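Local coordinates for protein cytidine deaminase (Burkholderia pseudomallei, PDB 3DMO) that probably catalyses the zinc-dependent hydrolytic deamination of cytidine and 2'-deoxycytidine to uridine and 2'-deoxyuridine, salvaging them for UMP synthesis, at residues A[93-98]-A[113-118]; A[61-66]-A[83-88]. One frame throughout, in Å; residues are numbered along the deposited sequence.

Contact 1. Residues A[93-98]-A[113-118]; sequences IAPCGA and VVLTNM. With ZN (zinc ion), chain E.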
ATOM      1  N   ILE A  93      15.807   2.892  15.182  1.00 19.68           N
ATOM      2  CA  ILE A  93      14.507   2.773  14.526  1.00 19.59           C
ATOM      3  C   ILE A  93      14.377   1.425  13.807  1.00 19.54           C
ATOM      4  O   ILE A  93      15.326   0.949  13.185  1.00 20.00           O
ATOM      5  CB  ILE A  93      14.204   4.000  13.598  1.00 19.45           C
ATOM      6  CG1 ILE A  93      12.721   4.012  13.192  1.00 19.33           C
ATOM      7  CG2 ILE A  93      15.176   4.061  12.395  1.00 18.00           C
ATOM      8  CD1 ILE A  93      12.281   5.307  12.556  1.00 20.15           C
ATOM      9  N   ALA A  94      13.205   0.803  13.930  1.00 19.03           N
ATOM     10  CA  ALA A  94      12.909  -0.467  13.282  1.00 19.15           C
ATOM     11  C   ALA A  94      12.151  -0.209  11.976  1.00 18.92           C
ATOM     12  O   ALA A  94      11.071   0.384  11.994  1.00 18.78           O
ATOM     13  CB  ALA A  94      12.090  -1.313  14.200  1.00 19.23           C
ATOM     14  N   PRO A  95      12.726  -0.627  10.832  1.00 19.09           N
ATOM     15  CA  PRO A  95      11.969  -0.531   9.583  1.00 18.22           C
ATOM     16  C   PRO A  95      10.675  -1.327   9.639  1.00 17.53           C
ATOM     17  O   PRO A  95      10.657  -2.439  10.184  1.00 17.08           O
ATOM     18  CB  PRO A  95      12.921  -1.157   8.555  1.00 18.51           C
ATOM     19  CG  PRO A  95      14.291  -0.920   9.138  1.00 18.98           C
ATOM     20  CD  PRO A  95      14.078  -1.176  10.603  1.00 18.94           C
ATOM     21  N   CYS A  96       9.609  -0.771   9.069  1.00 16.87           N
ATOM     22  CA  CYS A  96       8.362  -1.521   8.979  1.00 16.20           C
ATOM     23  C   CYS A  96       8.493  -2.683   7.997  1.00 16.32           C
ATOM     24  O   CYS A  96       9.420  -2.731   7.172  1.00 16.40           O
ATOM     25  CB  CYS A  96       7.189  -0.602   8.589  1.00 16.27           C
ATOM     26  SG  CYS A  96       7.051  -0.225   6.821  1.00 16.96           S
ATOM     27  N   GLY A  97       7.554  -3.617   8.099  1.00 15.76           N
ATOM     28  CA  GLY A  97       7.545  -4.827   7.264  1.00 16.18           C
ATOM     29  C   GLY A  97       7.467  -4.576   5.756  1.00 15.73           C
ATOM     30  O   GLY A  97       8.093  -5.288   4.961  1.00 15.70           O
ATOM     31  N   ALA A  98       6.676  -3.582   5.358  1.00 15.48           N
ATOM     32  CA  ALA A  98       6.604  -3.161   3.954  1.00 15.99           C
ATOM     33  C   ALA A  98       7.980  -2.711   3.443  1.00 16.61           C
ATOM     34  O   ALA A  98       8.432  -3.147   2.375  1.00 17.06           O
ATOM     35  CB  ALA A  98       5.578  -2.058   3.775  1.00 16.37           C
ATOM     36  N   VAL A 113      22.209  -2.650   6.578  1.00 20.01           N
ATOM     37  CA  VAL A 113      21.190  -1.741   7.082  1.00 19.67           C
ATOM     38  C   VAL A 113      21.678  -1.164   8.418  1.00 19.41           C
ATOM     39  O   VAL A 113      21.906  -1.905   9.375  1.00 19.85           O
ATOM     40  CB  VAL A 113      19.826  -2.471   7.250  1.00 19.34           C
ATOM     41  CG1 VAL A 113      18.777  -1.527   7.810  1.00 19.57           C
ATOM     42  CG2 VAL A 113      19.358  -3.065   5.914  1.00 19.51           C
ATOM     43  N   VAL A 114      21.873   0.152   8.455  1.00 19.25           N
ATOM     44  CA  VAL A 114      22.355   0.861   9.639  1.00 19.42           C
ATOM     45  C   VAL A 114      21.172   1.593  10.282  1.00 19.04           C
ATOM     46  O   VAL A 114      20.648   2.552   9.710  1.00 18.66           O
ATOM     47  CB  VAL A 114      23.468   1.903   9.275  1.00 19.20           C
ATOM     48  CG1 VAL A 114      23.982   2.613  10.527  1.00 20.09           C
ATOM     49  CG2 VAL A 114      24.620   1.244   8.498  1.00 20.26           C
ATOM     50  N   LEU A 115      20.749   1.126  11.456  1.00 19.33           N
ATOM     51  CA  LEU A 115      19.577   1.691  12.134  1.00 19.45           C
ATOM     52  C   LEU A 115      20.016   2.554  13.299  1.00 19.99           C
ATOM     53  O   LEU A 115      20.883   2.158  14.073  1.00 19.94           O
ATOM     54  CB  LEU A 115      18.659   0.574  12.632  1.00 19.36           C
ATOM     55  CG  LEU A 115      18.190  -0.388  11.550  1.00 18.83           C
ATOM     56  CD1 LEU A 115      17.465  -1.560  12.200  1.00 18.85           C
ATOM     57  CD2 LEU A 115      17.324   0.351  10.512  1.00 17.21           C
ATOM     58  N   THR A 116      19.409   3.726  13.427  1.00 20.16           N
ATOM     59  CA  THR A 116      19.790   4.646  14.493  1.00 21.14           C
ATOM     60  C   THR A 116      18.619   5.518  14.965  1.00 20.83           C
ATOM     61  O   THR A 116      17.509   5.421  14.444  1.00 20.60           O
ATOM     62  CB  THR A 116      21.038   5.491  14.086  1.00 21.02           C
ATOM     63  OG1 THR A 116      21.578   6.147  15.242  1.00 22.21           O
ATOM     64  CG2 THR A 116      20.719   6.519  13.007  1.00 21.54           C
ATOM     65  N   ASN A 117      18.865   6.348  15.971  1.00 21.18           N
ATOM     66  CA  ASN A 117      17.864   7.300  16.436  1.00 21.08           C
ATOM     67  C   ASN A 117      18.528   8.656  16.568  1.00 21.79           C
ATOM     68  O   ASN A 117      19.588   8.876  15.978  1.00 22.55           O
ATOM     69  CB  ASN A 117      17.219   6.840  17.749  1.00 20.98           C
ATOM     70  CG  ASN A 117      18.232   6.647  18.864  1.00 20.87           C
ATOM     71  OD1 ASN A 117      19.399   7.004  18.722  1.00 22.07           O
ATOM     72  ND2 ASN A 117      17.793   6.071  19.976  1.00 20.70           N
ATOM     73  N   MET A 118      17.915   9.557  17.329  1.00 22.35           N
ATOM     74  CA  MET A 118      18.449  10.904  17.493  1.00 23.05           C
ATOM     75  C   MET A 118      19.285  11.034  18.767  1.00 23.84           C
ATOM     76  O   MET A 118      19.620  12.147  19.177  1.00 24.17           O
ATOM     77  CB  MET A 118      17.316  11.933  17.492  1.00 23.28           C
ATOM     78  CG  MET A 118      16.497  11.977  16.202  1.00 23.52           C
ATOM     79  SD  MET A 118      17.481  12.311  14.728  1.00 25.30           S
ATOM     80  CE  MET A 118      17.900  14.043  14.924  1.00 22.91           C
TER
HETATM   81 ZN    ZN E 131       8.342   1.518   6.400  1.00 20.55          ZN
HETATM   82  O   HOH W   1       9.636   1.957   8.047  1.00 18.93           O

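Contact 2. Residues A[61-66]-A[83-88]; sequences CAERTA and IAVVGE. With ZN (zinc ion), chain E.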
ATOM      1  N   CYS A  61       7.152   5.511   3.205  1.00 18.74           N
ATOM      2  CA  CYS A  61       8.246   5.544   4.167  1.00 18.19           C
ATOM      3  C   CYS A  61       9.548   6.054   3.565  1.00 17.50           C
ATOM      4  O   CYS A  61       9.771   5.941   2.352  1.00 16.32           O
ATOM      5  CB  CYS A  61       8.490   4.142   4.700  1.00 18.30           C
ATOM      6  SG  CYS A  61       7.161   3.489   5.712  1.00 18.93           S
ATOM      7  N   ALA A  62      10.411   6.595   4.434  1.00 17.65           N
ATOM      8  CA  ALA A  62      11.746   7.077   4.072  1.00 17.46           C
ATOM      9  C   ALA A  62      12.608   6.077   3.295  1.00 17.22           C
ATOM     10  O   ALA A  62      13.187   6.425   2.263  1.00 16.70           O
ATOM     11  CB  ALA A  62      12.492   7.547   5.329  1.00 17.01           C
ATOM     12  N   GLU A  63      12.676   4.838   3.786  1.00 17.33           N
ATOM     13  CA  GLU A  63      13.486   3.786   3.170  1.00 17.91           C
ATOM     14  C   GLU A  63      13.046   3.599   1.716  1.00 17.99           C
ATOM     15  O   GLU A  63      13.877   3.534   0.799  1.00 17.70           O
ATOM     16  CB  GLU A  63      13.317   2.449   3.916  1.00 17.83           C
ATOM     17  CG  GLU A  63      13.691   2.453   5.410  1.00 19.76           C
ATOM     18  CD  GLU A  63      12.516   2.780   6.342  1.00 20.18           C
ATOM     19  OE1 GLU A  63      11.855   3.820   6.164  1.00 19.79           O
ATOM     20  OE2 GLU A  63      12.252   1.989   7.273  1.00 20.62           O
ATOM     21  N   ARG A  64      11.731   3.514   1.512  1.00 17.97           N
ATOM     22  CA  ARG A  64      11.185   3.301   0.179  1.00 18.23           C
ATOM     23  C   ARG A  64      11.352   4.514  -0.730  1.00 18.04           C
ATOM     24  O   ARG A  64      11.662   4.348  -1.906  1.00 18.11           O
ATOM     25  CB  ARG A  64       9.732   2.826   0.238  1.00 18.32           C
ATOM     26  CG  ARG A  64       9.624   1.364   0.657  1.00 19.49           C
ATOM     27  CD  ARG A  64       8.178   0.916   0.692  1.00 20.08           C
ATOM     28  NE  ARG A  64       7.515   1.353   1.916  1.00 20.40           N
ATOM     29  CZ  ARG A  64       6.198   1.398   2.086  1.00 22.26           C
ATOM     30  NH1 ARG A  64       5.369   1.018   1.112  1.00 20.68           N
ATOM     31  NH2 ARG A  64       5.701   1.811   3.244  1.00 22.18           N
ATOM     32  N   THR A  65      11.191   5.718  -0.179  1.00 18.04           N
ATOM     33  CA  THR A  65      11.459   6.960  -0.913  1.00 17.88           C
ATOM     34  C   THR A  65      12.898   6.994  -1.451  1.00 17.04           C
ATOM     35  O   THR A  65      13.111   7.288  -2.630  1.00 17.22           O
ATOM     36  CB  THR A  65      11.192   8.205  -0.041  1.00 18.32           C
ATOM     37  OG1 THR A  65       9.794   8.280   0.264  1.00 18.60           O
ATOM     38  CG2 THR A  65      11.610   9.487  -0.772  1.00 18.22           C
ATOM     39  N   ALA A  66      13.871   6.678  -0.594  1.00 16.91           N
ATOM     40  CA  ALA A  66      15.281   6.616  -1.005  1.00 16.87           C
ATOM     41  C   ALA A  66      15.525   5.597  -2.120  1.00 17.00           C
ATOM     42  O   ALA A  66      16.163   5.908  -3.122  1.00 16.98           O
ATOM     43  CB  ALA A  66      16.187   6.324   0.193  1.00 16.04           C
ATOM     44  N   ILE A  83      22.160   1.218   3.527  1.00 18.24           N
ATOM     45  CA  ILE A  83      21.125   2.200   3.828  1.00 18.24           C
ATOM     46  C   ILE A  83      21.138   2.513   5.328  1.00 17.98           C
ATOM     47  O   ILE A  83      21.257   1.604   6.147  1.00 18.56           O
ATOM     48  CB  ILE A  83      19.717   1.720   3.340  1.00 18.43           C
ATOM     49  CG1 ILE A  83      18.683   2.854   3.414  1.00 18.61           C
ATOM     50  CG2 ILE A  83      19.273   0.449   4.063  1.00 19.13           C
ATOM     51  CD1 ILE A  83      17.352   2.507   2.733  1.00 18.80           C
ATOM     52  N   ALA A  84      21.097   3.802   5.676  1.00 17.75           N
ATOM     53  CA  ALA A  84      20.920   4.238   7.073  1.00 16.93           C
ATOM     54  C   ALA A  84      19.503   4.758   7.255  1.00 17.19           C
ATOM     55  O   ALA A  84      18.976   5.420   6.366  1.00 17.26           O
ATOM     56  CB  ALA A  84      21.931   5.338   7.436  1.00 16.94           C
ATOM     57  N   VAL A  85      18.882   4.445   8.394  1.00 17.35           N
ATOM     58  CA  VAL A  85      17.516   4.900   8.698  1.00 17.12           C
ATOM     59  C   VAL A  85      17.523   5.517  10.105  1.00 17.27           C
ATOM     60  O   VAL A  85      18.129   4.953  11.029  1.00 16.78           O
ATOM     61  CB  VAL A  85      16.484   3.730   8.637  1.00 17.03           C
ATOM     62  CG1 VAL A  85      15.032   4.264   8.603  1.00 17.00           C
ATOM     63  CG2 VAL A  85      16.753   2.831   7.432  1.00 17.76           C
ATOM     64  N   VAL A  86      16.852   6.661  10.270  1.00 17.46           N
ATOM     65  CA  VAL A  86      16.843   7.373  11.559  1.00 18.06           C
ATOM     66  C   VAL A  86      15.452   7.938  11.884  1.00 18.53           C
ATOM     67  O   VAL A  86      14.766   8.466  11.011  1.00 18.01           O
ATOM     68  CB  VAL A  86      17.943   8.491  11.615  1.00 18.05           C
ATOM     69  CG1 VAL A  86      17.734   9.560  10.530  1.00 18.40           C
ATOM     70  CG2 VAL A  86      17.999   9.125  12.991  1.00 18.63           C
ATOM     71  N   GLY A  87      15.047   7.813  13.146  1.00 19.16           N
ATOM     72  CA  GLY A  87      13.849   8.480  13.647  1.00 20.41           C
ATOM     73  C   GLY A  87      14.004   8.796  15.125  1.00 21.35           C
ATOM     74  O   GLY A  87      14.993   8.410  15.745  1.00 21.25           O
ATOM     75  N   GLU A  88      13.017   9.495  15.684  1.00 22.31           N
ATOM     76  CA  GLU A  88      13.010   9.857  17.101  1.00 23.63           C
ATOM     77  C   GLU A  88      12.422   8.698  17.922  1.00 23.36           C
ATOM     78  O   GLU A  88      11.278   8.750  18.392  1.00 23.80           O
ATOM     79  CB  GLU A  88      12.220  11.157  17.312  1.00 24.29           C
ATOM     80  CG  GLU A  88      12.290  11.726  18.729  1.00 28.28           C
ATOM     81  CD  GLU A  88      13.671  12.245  19.082  1.00 33.48           C
ATOM     82  OE1 GLU A  88      14.370  11.585  19.893  1.00 35.28           O
ATOM     83  OE2 GLU A  88      14.060  13.314  18.545  1.00 35.91           O
TER
HETATM   84 ZN    ZN E 131       8.342   1.518   6.400  1.00 20.55          ZN
HETATM   85  O   HOH W   1       9.636   1.957   8.047  1.00 18.93           O

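Contact 1. Residues A[93-98]-A[113-118]
Over one face of the Thr116 carbonyl group comes the backbone N of Ile93, 3.1 Å from Thr116 O and well above the carbonyl plane, in an almost straight hydrogen bond (N-H...O 173°). Ile93 CG2 also comes close to that oxygen, at 3.4 Å. The carbonyl oxygen of Ile93 rests against the Leu115 side chain, whose CB and both methyls lie about equally near, CD2 at 3.4 Å from Ile93 O; buried there, it has no hydrogen-bond partner in the model.

Leu115 has CG beside its own backbone N (chi1 -56°), which sends the two methyls toward the Pro95 ring, which they meet at its CG and CD atoms. Pro95 CG lies 3.6 Å from Leu115 CD2, and CD of the ring touches both methyls.

One residue on, Cys96 N-caps helix 97-107. Its SG binds the zinc at 2.2 Å, while its backbone N donates to the zinc-bound water over 2.9 Å. Through Pro95, the residue before the metal ligand, the contact sets the start of the PCxxC zinc motif against a strand of the central sheet. Strand 112-116 runs between strands 80-87 and 122-126, bonded to both; Ile93 packs on Phe32, and helix 11-22 covers Val114 and Thr116.

Contact 2. Residues A[61-66]-A[83-88]
Glu63 and Val85 meet with their side chains crossing at about a right angle. Val85 CG2 touches the aliphatic part, 3.7 Å from Glu63 CG. Val85 CG1 is 3.7 Å from Glu63 CD and nearly as close to both carboxylate oxygens, which places this methyl over the flat group rather than at its rim. Ile83, two residues back on the same side of the strand, brings its end to the helix backbone, with CD1 4.1 Å from Glu63 CA. No hydrogen bond joins the two segments; the hold is entirely by packing.

Glu63 is bent at chi2 (91°), and the bend turns its carboxylate back toward the metal. There OE2 accepts a hydrogen bond from the zinc-bound water, 2.7 Å from that water's O. The water in turn lies 2.1 Å from the zinc, which should polarise it. This is the CAE half of the cytidine deaminase zinc motif: Cys61, the N-cap of helix 62-72, binds the metal through SG at 2.4 Å, and Glu63, the predicted proton donor, follows in the first turn. Cys96 and Cys99 complete the protein ligands.

Farther out, Arg64 folds back at chi3 (-80°), so that its NH2 donates to Cys61 SG over 3.3 Å, with the sulfur at the edge of the guanidinium and close to its plane. This positive group probably offsets part of the negative charge of three cysteine ligands. The Arg64 side chain also packs on Ala98 and Val102 of helix 97-107 and on Leu58 of the fourth subunit. On the strand side, Val34 touches Val85 and Leu38 touches Ile83, both from neighbouring strand 34-40.

Overall arrangement
Both contacts converge on one zinc ion, which takes Cys61 from contact 2, Cys96 from contact 1, Cys99 and a water shared by both. Their centres are 7 Å apart. The strands behind them are parallel neighbours, with probable hydrogen bonds from Val114 N to Ile83 O (2.8 Å) and from Val85 N to Val114 O (2.9 Å). Ile93 adds packing here, its CG2 3.4 Å from Val85 O. Nearer the metal, the side chains of Pro95 and Glu63 approach to about 3 Å between nearest atoms. Cys61 and Cys96 are the N-caps of helices 62-72 and 97-107, and both helices begin at the metal; Ser55 of the third subunit, a predicted substrate-binding residue, packs on Cys96.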